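Local coordinates for protein secreted hemophore CSA2 (Candida albicans, PDB 4Y7S) that binds heme as a secreted hemophore and probably relays it across the cell wall with related proteins, so that hyphae can use iron from human hemoglobin, at residues I15-Y23 / E32-S40. Residues are numbered along the deposited sequence; the frame is centred on the assembly and turned at random.
Sequences INGFADRIY and ECVKQSTSS
The carboxamide of Asn16 joins the two segments. Its ND2 donates to Val34 O at 3.0 Å, nearly in line with the C=O bond and 16° out of the amide plane of Asn16. ND2 also donates to a water that in turn donates to Gln36 O. At the other end of the amide, OD1 accepts from Ala19 N at 2.7 Å and more weakly from Phe18 N. This caps the turn that leads into the weakly bonded helix 19-22 and fixes the rotation of the amide. With chi1 at 61°, CG sits between the backbone N and the carbonyl carbon, which turns OD1 back toward the N-H groups of Phe18 and Ala19.

Val34 fills the apolar side. Its CG1 meets Phe18 CE2 at 3.9 Å. Its CG2 lies 3.7 Å from Ala19 CB and touches the Tyr23 ring at the edge, near CD1. Ile15 CD1 lies over one face of that ring, toward its rim. The extended Lys35 chain brings CE to 3.3 Å from Tyr23 OH.

The contact joins helix 19-22 to the loop before helix 48-53 in the CFEM helical basket. Leu51 of helix 48-53 packs on Asn16, Phe18 and Thr38. Helix 72-87 backs Phe18 and Val34, and the Cys33-Cys64 disulfide ties 32-40 to helix 55-68.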
# COMPACT_ATOMS: atom_id res chain seq x y z
N ILE A 15 -9.40 -6.88 -20.22
CA ILE A 15 -8.55 -5.81 -19.71
C ILE A 15 -7.95 -6.29 -18.38
O ILE A 15 -6.78 -6.63 -18.30
CB ILE A 15 -9.34 -4.50 -19.50
CG1 ILE A 15 -9.96 -4.02 -20.82
CG2 ILE A 15 -8.46 -3.41 -18.90
CD1 ILE A 15 -10.96 -2.85 -20.63
N ASN A 16 -8.78 -6.32 -17.34
CA ASN A 16 -8.42 -6.95 -16.08
C ASN A 16 -9.70 -7.26 -15.29
O ASN A 16 -10.79 -6.89 -15.70
CB ASN A 16 -7.45 -6.06 -15.28
CG ASN A 16 -8.03 -4.69 -14.92
OD1 ASN A 16 -9.02 -4.59 -14.21
ND2 ASN A 16 -7.37 -3.63 -15.38
N GLY A 17 -9.55 -7.96 -14.16
CA GLY A 17 -10.70 -8.43 -13.40
C GLY A 17 -11.58 -7.33 -12.84
O GLY A 17 -12.77 -7.56 -12.61
N PHE A 18 -11.01 -6.16 -12.61
CA PHE A 18 -11.77 -5.01 -12.12
C PHE A 18 -12.47 -4.30 -13.28
O PHE A 18 -13.68 -4.12 -13.27
CB PHE A 18 -10.85 -4.05 -11.38
CG PHE A 18 -11.49 -2.74 -10.95
CD1 PHE A 18 -12.34 -2.68 -9.85
CD2 PHE A 18 -11.19 -1.55 -11.61
CE1 PHE A 18 -12.91 -1.45 -9.45
CE2 PHE A 18 -11.75 -0.32 -11.21
CZ PHE A 18 -12.60 -0.28 -10.12
N ALA A 19 -11.68 -3.91 -14.28
CA ALA A 19 -12.19 -3.24 -15.46
C ALA A 19 -13.31 -4.00 -16.18
O ALA A 19 -14.29 -3.39 -16.59
CB ALA A 19 -11.05 -2.97 -16.43
N ASP A 20 -13.14 -5.31 -16.35
CA ASP A 20 -14.09 -6.09 -17.13
C ASP A 20 -15.49 -6.00 -16.51
O ASP A 20 -16.48 -6.12 -17.20
CB ASP A 20 -13.66 -7.57 -17.22
CG ASP A 20 -12.55 -7.81 -18.25
OD1 ASP A 20 -11.82 -6.85 -18.59
OD2 ASP A 20 -12.41 -8.97 -18.74
N ARG A 21 -15.57 -5.80 -15.20
CA ARG A 21 -16.88 -5.78 -14.56
C ARG A 21 -17.68 -4.52 -14.85
O ARG A 21 -18.90 -4.56 -14.84
CB ARG A 21 -16.72 -5.91 -13.04
CG ARG A 21 -16.05 -7.18 -12.58
CD ARG A 21 -16.83 -8.47 -12.97
NE ARG A 21 -15.87 -9.53 -12.76
CZ ARG A 21 -15.18 -10.12 -13.71
NH1 ARG A 21 -15.40 -9.86 -14.99
NH2 ARG A 21 -14.29 -11.03 -13.36
N ILE A 22 -16.99 -3.42 -15.14
CA ILE A 22 -17.66 -2.12 -15.21
C ILE A 22 -17.36 -1.28 -16.45
O ILE A 22 -17.89 -0.17 -16.60
CB ILE A 22 -17.29 -1.29 -13.94
CG1 ILE A 22 -15.80 -1.02 -13.87
CG2 ILE A 22 -17.72 -2.03 -12.66
CD1 ILE A 22 -15.36 -0.14 -12.67
N TYR A 23 -16.54 -1.81 -17.35
CA TYR A 23 -16.00 -1.01 -18.44
C TYR A 23 -17.10 -0.41 -19.29
O TYR A 23 -17.01 0.75 -19.70
CB TYR A 23 -15.06 -1.85 -19.33
CG TYR A 23 -14.31 -0.99 -20.33
CD1 TYR A 23 -13.23 -0.22 -19.92
CD2 TYR A 23 -14.69 -0.93 -21.67
CE1 TYR A 23 -12.54 0.58 -20.82
CE2 TYR A 23 -14.00 -0.14 -22.57
CZ TYR A 23 -12.93 0.61 -22.14
OH TYR A 23 -12.24 1.41 -23.03
N GLU A 32 -10.16 5.11 -19.62
CA GLU A 32 -8.70 4.96 -19.67
C GLU A 32 -8.13 4.65 -18.29
O GLU A 32 -7.11 3.98 -18.16
CB GLU A 32 -8.03 6.23 -20.22
CG GLU A 32 -8.26 7.49 -19.38
CD GLU A 32 -7.58 8.75 -19.97
OE1 GLU A 32 -6.34 8.75 -20.15
OE2 GLU A 32 -8.30 9.73 -20.26
N CYS A 33 -8.82 5.12 -17.25
CA CYS A 33 -8.33 5.00 -15.89
C CYS A 33 -8.29 3.54 -15.42
O CYS A 33 -7.40 3.18 -14.65
CB CYS A 33 -9.19 5.85 -14.97
SG CYS A 33 -9.13 7.58 -15.37
N VAL A 34 -9.23 2.70 -15.87
CA VAL A 34 -9.30 1.32 -15.38
C VAL A 34 -8.39 0.36 -16.15
O VAL A 34 -8.28 -0.81 -15.79
CB VAL A 34 -10.75 0.79 -15.40
CG1 VAL A 34 -11.66 1.68 -14.54
CG2 VAL A 34 -11.31 0.67 -16.81
N LYS A 35 -7.72 0.87 -17.18
CA LYS A 35 -6.76 0.09 -17.97
C LYS A 35 -5.37 0.09 -17.33
O LYS A 35 -4.39 -0.32 -17.94
CB LYS A 35 -6.69 0.64 -19.40
CG LYS A 35 -8.00 0.51 -20.17
CD LYS A 35 -7.86 1.07 -21.58
CE LYS A 35 -9.09 0.83 -22.41
NZ LYS A 35 -8.93 1.35 -23.80
N GLN A 36 -5.31 0.57 -16.09
CA GLN A 36 -4.09 0.57 -15.29
C GLN A 36 -3.44 -0.82 -15.28
O GLN A 36 -4.12 -1.84 -15.13
CB GLN A 36 -4.46 1.03 -13.87
CG GLN A 36 -3.33 1.10 -12.87
CD GLN A 36 -2.44 2.29 -13.15
OE1 GLN A 36 -2.92 3.31 -13.66
NE2 GLN A 36 -1.16 2.19 -12.77
N SER A 37 -2.12 -0.86 -15.44
CA SER A 37 -1.40 -2.13 -15.40
C SER A 37 -1.52 -2.82 -14.05
O SER A 37 -1.47 -2.18 -13.02
CB SER A 37 0.08 -1.92 -15.71
OG SER A 37 0.79 -3.12 -15.50
N THR A 38 -1.67 -4.14 -14.06
CA THR A 38 -1.76 -4.91 -12.82
C THR A 38 -0.42 -5.52 -12.40
O THR A 38 -0.33 -6.24 -11.40
CB THR A 38 -2.79 -6.05 -12.95
OG1 THR A 38 -2.40 -6.91 -14.02
CG2 THR A 38 -4.14 -5.48 -13.27
N SER A 39 0.63 -5.20 -13.15
CA SER A 39 1.93 -5.84 -12.99
C SER A 39 2.66 -5.48 -11.69
O SER A 39 3.52 -6.23 -11.24
CB SER A 39 2.81 -5.48 -14.20
OG SER A 39 3.05 -4.08 -14.26
N SER A 40 2.30 -4.36 -11.07
CA SER A 40 2.90 -3.95 -9.80
C SER A 40 2.09 -4.46 -8.61
O SER A 40 2.32 -4.06 -7.47
CB SER A 40 3.03 -2.43 -9.72
OG SER A 40 3.94 -1.95 -10.69
O HOH W 1 -4.76 -3.86 -16.84